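Local coordinates for protein 2-hydroxyhepta-2,4-diene-1, 7-dioateisomerase (Mycobacterium abscessus, PDB 3R6O) that binds magnesium and probably acts as a 2-hydroxyhepta-2,4-diene-1,7-dioate isomerase of the fumarylacetoacetate hydrolase family, at residues A[189-194]-A[212-217]; A[152-157]-A[295-300]. All blocks are in the same frame, centred on the assembly; numbering follows the deposited sequence.

Contact 1 of 2, residues A[189-194]-A[212-217]; sequences DITARD and RGKGYP
Lys214 reaches across to Asp189 and Thr191 beside the magnesium site of this FAH-family domain, where the end of strand 181-192 meets helix 210-214. The lysine chain runs extended from CB to CE and then bends at its last torsion (chi4 -59°), which turns the ammonium between the two side chains opposite. NZ comes to OD2 of Asp189 from above the carboxylate plane, 2.8 Å away, and makes a salt bridge, the two side chains crossing at about a right angle. The second bond of the ammonium goes to Thr191 OG1, also at 2.8 Å. That hydroxyl stands beside the threonine's own backbone N (chi1 -58°) and donates in turn to Asp189 O at 3.1 Å, from above that carbonyl's plane. The lysine CG passes 3.4 Å from Thr191 OG1. Asp189 is a ligand of the magnesium ion with Glu160, and its OD1 is paired with Lys134, so two lysines flank this metal-binding carboxylate and would probably help to balance the acidic cluster. A buried backbone bond ties the strand end to the helix: Ala192 N, at the N-cap position of helix 193-196, donates to Gly213 O at 2.9 Å, nearly straight at 169°. The same carbonyl receives a CA-H...O contact from Thr191 CA at 3.4 Å. A water takes hydrogen bonds from Lys214 NZ and, at 3.1 Å, from Arg193 NH1, bridging two cationic groups.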
loop_
_atom_site.group_PDB
_atom_site.type_symbol
_atom_site.label_atom_id
_atom_site.label_comp_id
_atom_site.label_asym_id
_atom_site.label_seq_id
_atom_site.Cartn_x
_atom_site.Cartn_y
_atom_site.Cartn_z
ATOM N N ASP A 189 4.168 1.012 -14.813
ATOM C CA ASP A 189 2.875 0.859 -14.162
ATOM C C ASP A 189 1.982 -0.007 -15.070
ATOM O O ASP A 189 1.162 0.514 -15.809
ATOM C CB ASP A 189 2.235 2.236 -13.900
ATOM C CG ASP A 189 0.943 2.137 -13.154
ATOM O OD1 ASP A 189 0.566 1.009 -12.762
ATOM O OD2 ASP A 189 0.260 3.156 -12.957
ATOM N N ILE A 190 2.202 -1.322 -15.046
ATOM C CA ILE A 190 1.395 -2.280 -15.806
ATOM C C ILE A 190 -0.022 -2.250 -15.263
ATOM O O ILE A 190 -0.227 -2.348 -14.040
ATOM C CB ILE A 190 1.885 -3.750 -15.650
ATOM C CG1 ILE A 190 3.363 -3.936 -16.067
ATOM C CG2 ILE A 190 0.896 -4.772 -16.401
ATOM C CD1 ILE A 190 3.694 -3.789 -17.547
ATOM N N THR A 191 -0.980 -2.230 -16.176
ATOM C CA THR A 191 -2.388 -2.001 -15.857
ATOM C C THR A 191 -3.270 -2.868 -16.773
ATOM O O THR A 191 -3.062 -2.911 -17.979
ATOM C CB THR A 191 -2.755 -0.522 -16.055
ATOM O OG1 THR A 191 -1.920 0.282 -15.222
ATOM C CG2 THR A 191 -4.235 -0.269 -15.662
ATOM N N ALA A 192 -4.209 -3.586 -16.175
ATOM C CA ALA A 192 -5.162 -4.411 -16.874
ATOM C C ALA A 192 -6.384 -3.515 -17.014
ATOM O O ALA A 192 -7.138 -3.349 -16.062
ATOM C CB ALA A 192 -5.489 -5.662 -16.053
ATOM N N ARG A 193 -6.558 -2.916 -18.190
ATOM C CA ARG A 193 -7.489 -1.791 -18.323
ATOM C C ARG A 193 -8.943 -2.232 -18.262
ATOM O O ARG A 193 -9.819 -1.447 -17.852
ATOM C CB ARG A 193 -7.219 -1.015 -19.618
ATOM C CG ARG A 193 -5.881 -0.384 -19.590
ATOM C CD ARG A 193 -5.847 1.020 -20.123
ATOM N NE ARG A 193 -4.464 1.447 -20.290
ATOM C CZ ARG A 193 -3.709 2.055 -19.372
ATOM N NH1 ARG A 193 -4.192 2.356 -18.168
ATOM N NH2 ARG A 193 -2.459 2.403 -19.680
ATOM N N ASP A 194 -9.194 -3.472 -18.682
ATOM C CA ASP A 194 -10.537 -4.062 -18.649
ATOM C C ASP A 194 -10.942 -4.432 -17.227
ATOM O O ASP A 194 -12.090 -4.285 -16.856
ATOM C CB ASP A 194 -10.669 -5.248 -19.596
ATOM C CG ASP A 194 -9.577 -6.335 -19.429
ATOM O OD1 ASP A 194 -8.496 -6.148 -18.830
ATOM O OD2 ASP A 194 -9.805 -7.402 -20.032
ATOM N N ARG A 212 -7.374 -3.078 -8.257
ATOM C CA ARG A 212 -7.365 -4.398 -8.904
ATOM C C ARG A 212 -6.563 -4.416 -10.206
ATOM O O ARG A 212 -5.699 -5.290 -10.401
ATOM C CB ARG A 212 -8.794 -4.910 -9.160
ATOM C CG ARG A 212 -8.860 -6.364 -9.597
ATOM C CD ARG A 212 -10.287 -6.813 -9.727
ATOM N NE ARG A 212 -10.880 -7.090 -8.418
ATOM C CZ ARG A 212 -12.180 -7.162 -8.170
ATOM N NH1 ARG A 212 -12.597 -7.474 -6.929
ATOM N NH2 ARG A 212 -13.075 -6.867 -9.121
ATOM N N GLY A 213 -6.822 -3.422 -11.049
ATOM C CA GLY A 213 -6.187 -3.345 -12.357
ATOM C C GLY A 213 -4.690 -3.089 -12.353
ATOM O O GLY A 213 -3.989 -3.471 -13.261
ATOM N N LYS A 214 -4.201 -2.475 -11.297
ATOM C CA LYS A 214 -2.807 -2.139 -11.222
ATOM C C LYS A 214 -2.037 -3.018 -10.254
ATOM O O LYS A 214 -0.840 -2.787 -10.040
ATOM C CB LYS A 214 -2.685 -0.683 -10.811
ATOM C CG LYS A 214 -2.961 0.306 -11.940
ATOM C CD LYS A 214 -2.897 1.748 -11.471
ATOM C CE LYS A 214 -3.263 2.745 -12.590
ATOM N NZ LYS A 214 -2.346 2.615 -13.773
ATOM N N GLY A 215 -2.724 -3.942 -9.600
ATOM C CA GLY A 215 -2.171 -4.579 -8.393
ATOM C C GLY A 215 -1.705 -6.037 -8.441
ATOM O O GLY A 215 -1.244 -6.582 -7.411
ATOM N N TYR A 216 -1.861 -6.693 -9.572
ATOM C CA TYR A 216 -1.506 -8.122 -9.679
ATOM C C TYR A 216 0.015 -8.323 -9.511
ATOM O O TYR A 216 0.764 -7.417 -9.883
ATOM C CB TYR A 216 -1.860 -8.616 -11.048
ATOM C CG TYR A 216 -3.333 -8.899 -11.315
ATOM C CD1 TYR A 216 -3.829 -10.186 -11.183
ATOM C CD2 TYR A 216 -4.200 -7.901 -11.728
ATOM C CE1 TYR A 216 -5.129 -10.490 -11.495
ATOM C CE2 TYR A 216 -5.558 -8.215 -12.045
ATOM C CZ TYR A 216 -5.980 -9.504 -11.912
ATOM O OH TYR A 216 -7.266 -9.888 -12.194
ATOM N N PRO A 217 0.464 -9.528 -9.104
ATOM C CA PRO A 217 1.899 -9.810 -9.184
ATOM C C PRO A 217 2.457 -9.558 -10.581
ATOM O O PRO A 217 1.792 -9.854 -11.566
ATOM C CB PRO A 217 1.981 -11.299 -8.868
ATOM C CG PRO A 217 0.749 -11.568 -8.002
ATOM C CD PRO A 217 -0.293 -10.731 -8.699
HETATM O O HOH W 1 -3.792 4.239 -15.735
#

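Contact 2 of 2, residues A[152-157]-A[295-300]; sequences SHALDY and PRYLRP
The phenol ring of Tyr297 lies against Ala154, the carbonyl of Leu155 and Asp156, meeting a methyl group over one face and a carboxylate at its edge. Ala154 CB sits 3.8 Å from the ring centroid and 19° off the normal, a CH-pi contact offset toward the rim. At the edge, Asp156 OD2 comes within 3.7 Å of Tyr297 CE1, its carboxylate turned 85° from the ring plane. That carboxylate also forms a salt bridge with Arg193 through OD2, which accepts from Phe290 N as well, while OD1 accepts from Gly289 N and, at 3.0 Å, from the backbone N of Tyr157, so several bonds restrain its rotation. Here the loop between strands 279-281 and 303-308 of the FAH-family domain lies along the beginning of strand 155-165, joined to it by one direct backbone bond: Leu298 N donates to Leu155 O at 2.8 Å, almost straight and nearly in line with the C=O bond. A water extends this link, accepting from Leu155 N and donating to Leu298 O. The Leu298 side chain points toward the strand and divides its two methyls, CD1 lying 3.8 Å from Leu155 CD2 and CD2 lying 3.6 Å from Tyr157 CD2. Tyr157 holds its ring between its backbone N and carbonyl carbon (chi1 53°), which swings the edge round to the loop. Its CE2 meets Arg296 O in the ring plane at 3.4 Å; its hydroxyl is bonded to Gly287 O, and Arg249 NH1 bonds to both that hydroxyl and Arg296 O.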
loop_
_atom_site.group_PDB
_atom_site.type_symbol
_atom_site.label_atom_id
_atom_site.label_comp_id
_atom_site.label_asym_id
_atom_site.label_seq_id
_atom_site.Cartn_x
_atom_site.Cartn_y
_atom_site.Cartn_z
ATOM N N SER A 152 -7.863 -10.907 -17.794
ATOM C CA SER A 152 -7.623 -9.701 -18.570
ATOM C C SER A 152 -7.237 -10.000 -19.994
ATOM O O SER A 152 -6.375 -10.843 -20.270
ATOM C CB SER A 152 -6.544 -8.808 -17.935
ATOM O OG SER A 152 -6.317 -7.670 -18.759
ATOM N N HIS A 153 -7.877 -9.267 -20.892
ATOM C CA HIS A 153 -7.591 -9.298 -22.320
ATOM C C HIS A 153 -7.180 -7.887 -22.795
ATOM O O HIS A 153 -7.243 -7.576 -23.978
ATOM C CB HIS A 153 -8.858 -9.737 -23.058
ATOM C CG HIS A 153 -9.215 -11.181 -22.860
ATOM N ND1 HIS A 153 -9.746 -11.664 -21.682
ATOM C CD2 HIS A 153 -9.180 -12.230 -23.715
ATOM C CE1 HIS A 153 -9.983 -12.961 -21.804
ATOM N NE2 HIS A 153 -9.659 -13.326 -23.033
ATOM N N ALA A 154 -6.730 -7.043 -21.865
ATOM C CA ALA A 154 -6.354 -5.673 -22.215
ATOM C C ALA A 154 -5.266 -5.193 -21.290
ATOM O O ALA A 154 -5.461 -4.239 -20.553
ATOM C CB ALA A 154 -7.569 -4.746 -22.148
ATOM N N LEU A 155 -4.117 -5.866 -21.340
ATOM C CA LEU A 155 -2.981 -5.541 -20.498
ATOM C C LEU A 155 -2.104 -4.476 -21.131
ATOM O O LEU A 155 -1.571 -4.665 -22.247
ATOM C CB LEU A 155 -2.130 -6.791 -20.211
ATOM C CG LEU A 155 -1.095 -6.633 -19.085
ATOM C CD1 LEU A 155 -1.799 -6.430 -17.768
ATOM C CD2 LEU A 155 -0.148 -7.846 -19.052
ATOM N N ASP A 156 -1.968 -3.350 -20.427
ATOM C CA ASP A 156 -1.202 -2.228 -20.938
ATOM C C ASP A 156 0.132 -2.019 -20.190
ATOM O O ASP A 156 0.281 -2.393 -19.027
ATOM C CB ASP A 156 -2.045 -0.952 -20.884
ATOM C CG ASP A 156 -1.844 -0.072 -22.093
ATOM O OD1 ASP A 156 -0.893 -0.317 -22.855
ATOM O OD2 ASP A 156 -2.659 0.876 -22.282
ATOM N N TYR A 157 1.049 -1.361 -20.885
ATOM C CA TYR A 157 2.371 -0.941 -20.417
ATOM C C TYR A 157 2.405 0.581 -20.221
ATOM O O TYR A 157 1.703 1.333 -20.909
ATOM C CB TYR A 157 3.450 -1.373 -21.445
ATOM C CG TYR A 157 3.097 -0.871 -22.832
ATOM C CD1 TYR A 157 3.494 0.397 -23.254
ATOM C CD2 TYR A 157 2.269 -1.618 -23.673
ATOM C CE1 TYR A 157 3.106 0.898 -24.528
ATOM C CE2 TYR A 157 1.871 -1.139 -24.944
ATOM C CZ TYR A 157 2.282 0.134 -25.359
ATOM O OH TYR A 157 1.915 0.617 -26.624
ATOM N N PRO A 295 -6.250 -1.570 -30.580
ATOM C CA PRO A 295 -5.360 -1.401 -29.444
ATOM C C PRO A 295 -4.060 -2.190 -29.592
ATOM O O PRO A 295 -3.990 -3.118 -30.408
ATOM C CB PRO A 295 -6.184 -1.915 -28.254
ATOM C CG PRO A 295 -7.602 -1.920 -28.739
ATOM C CD PRO A 295 -7.550 -2.161 -30.206
ATOM N N ARG A 296 -3.023 -1.774 -28.866
ATOM C CA ARG A 296 -1.702 -2.401 -28.984
ATOM C C ARG A 296 -1.279 -2.945 -27.614
ATOM O O ARG A 296 -0.132 -2.759 -27.194
ATOM C CB ARG A 296 -0.660 -1.403 -29.491
ATOM C CG ARG A 296 -1.049 -0.636 -30.763
ATOM C CD ARG A 296 0.203 -0.097 -31.433
ATOM N NE ARG A 296 0.970 -1.238 -31.934
ATOM C CZ ARG A 296 2.177 -1.152 -32.489
ATOM N NH1 ARG A 296 2.793 0.050 -32.637
ATOM N NH2 ARG A 296 2.771 -2.263 -32.896
ATOM N N TYR A 297 -2.231 -3.606 -26.950
ATOM C CA TYR A 297 -2.043 -4.219 -25.643
ATOM C C TYR A 297 -1.011 -5.364 -25.730
ATOM O O TYR A 297 -0.668 -5.834 -26.810
ATOM C CB TYR A 297 -3.370 -4.712 -25.030
ATOM C CG TYR A 297 -4.415 -3.629 -24.750
ATOM C CD1 TYR A 297 -4.139 -2.585 -23.898
ATOM C CD2 TYR A 297 -5.711 -3.714 -25.273
ATOM C CE1 TYR A 297 -5.069 -1.613 -23.621
ATOM C CE2 TYR A 297 -6.678 -2.731 -24.995
ATOM C CZ TYR A 297 -6.348 -1.691 -24.159
ATOM O OH TYR A 297 -7.264 -0.691 -23.881
ATOM N N LEU A 298 -0.428 -5.707 -24.581
ATOM C CA LEU A 298 0.587 -6.742 -24.491
ATOM C C LEU A 298 -0.016 -8.078 -24.935
ATOM O O LEU A 298 -1.136 -8.410 -24.567
ATOM C CB LEU A 298 1.138 -6.822 -23.080
ATOM C CG LEU A 298 1.782 -5.517 -22.584
ATOM C CD1 LEU A 298 2.224 -5.602 -21.065
ATOM C CD2 LEU A 298 2.948 -5.168 -23.499
ATOM N N ARG A 299 0.735 -8.790 -25.768
ATOM C CA ARG A 299 0.339 -10.070 -26.345
ATOM C C ARG A 299 1.276 -11.140 -25.787
ATOM O O ARG A 299 2.412 -10.847 -25.466
ATOM C CB ARG A 299 0.485 -10.014 -27.854
ATOM C CG ARG A 299 -0.442 -8.974 -28.550
ATOM C CD ARG A 299 0.065 -8.654 -29.968
ATOM N NE ARG A 299 1.386 -8.008 -29.942
ATOM C CZ ARG A 299 2.007 -7.443 -30.980
ATOM N NH1 ARG A 299 1.452 -7.373 -32.204
ATOM N NH2 ARG A 299 3.203 -6.896 -30.777
ATOM N N PRO A 300 0.790 -12.375 -25.633
ATOM C CA PRO A 300 1.713 -13.477 -25.295
ATOM C C PRO A 300 2.931 -13.574 -26.227
ATOM O O PRO A 300 2.810 -13.575 -27.464
ATOM C CB PRO A 300 0.825 -14.712 -25.385
ATOM C CG PRO A 300 -0.292 -14.298 -26.298
ATOM C CD PRO A 300 -0.547 -12.863 -26.001
HETATM O O HOH W 2 -3.645 -7.891 -23.402
#

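Strands 155-165 and 181-192 are neighbours in the same mixed sheet, and the contacts hold the start of one and the end of the other: contact 1 joins the end of 181-192 to a short helix, contact 2 the start of 155-165 to a long loop. The two meet directly through probable hydrogen bonds from Asp156 N to Thr191 O and between Asp194 OD1 and Ser152 OG, both at 2.7 Å, and through Ile190 CG2 packed on Leu155 CD1. Contact 1 is wholly buried and polar, built round charges at the magnesium site. Contact 2 is only partly buried, farther from the metal, and depends more on apolar and aromatic contacts.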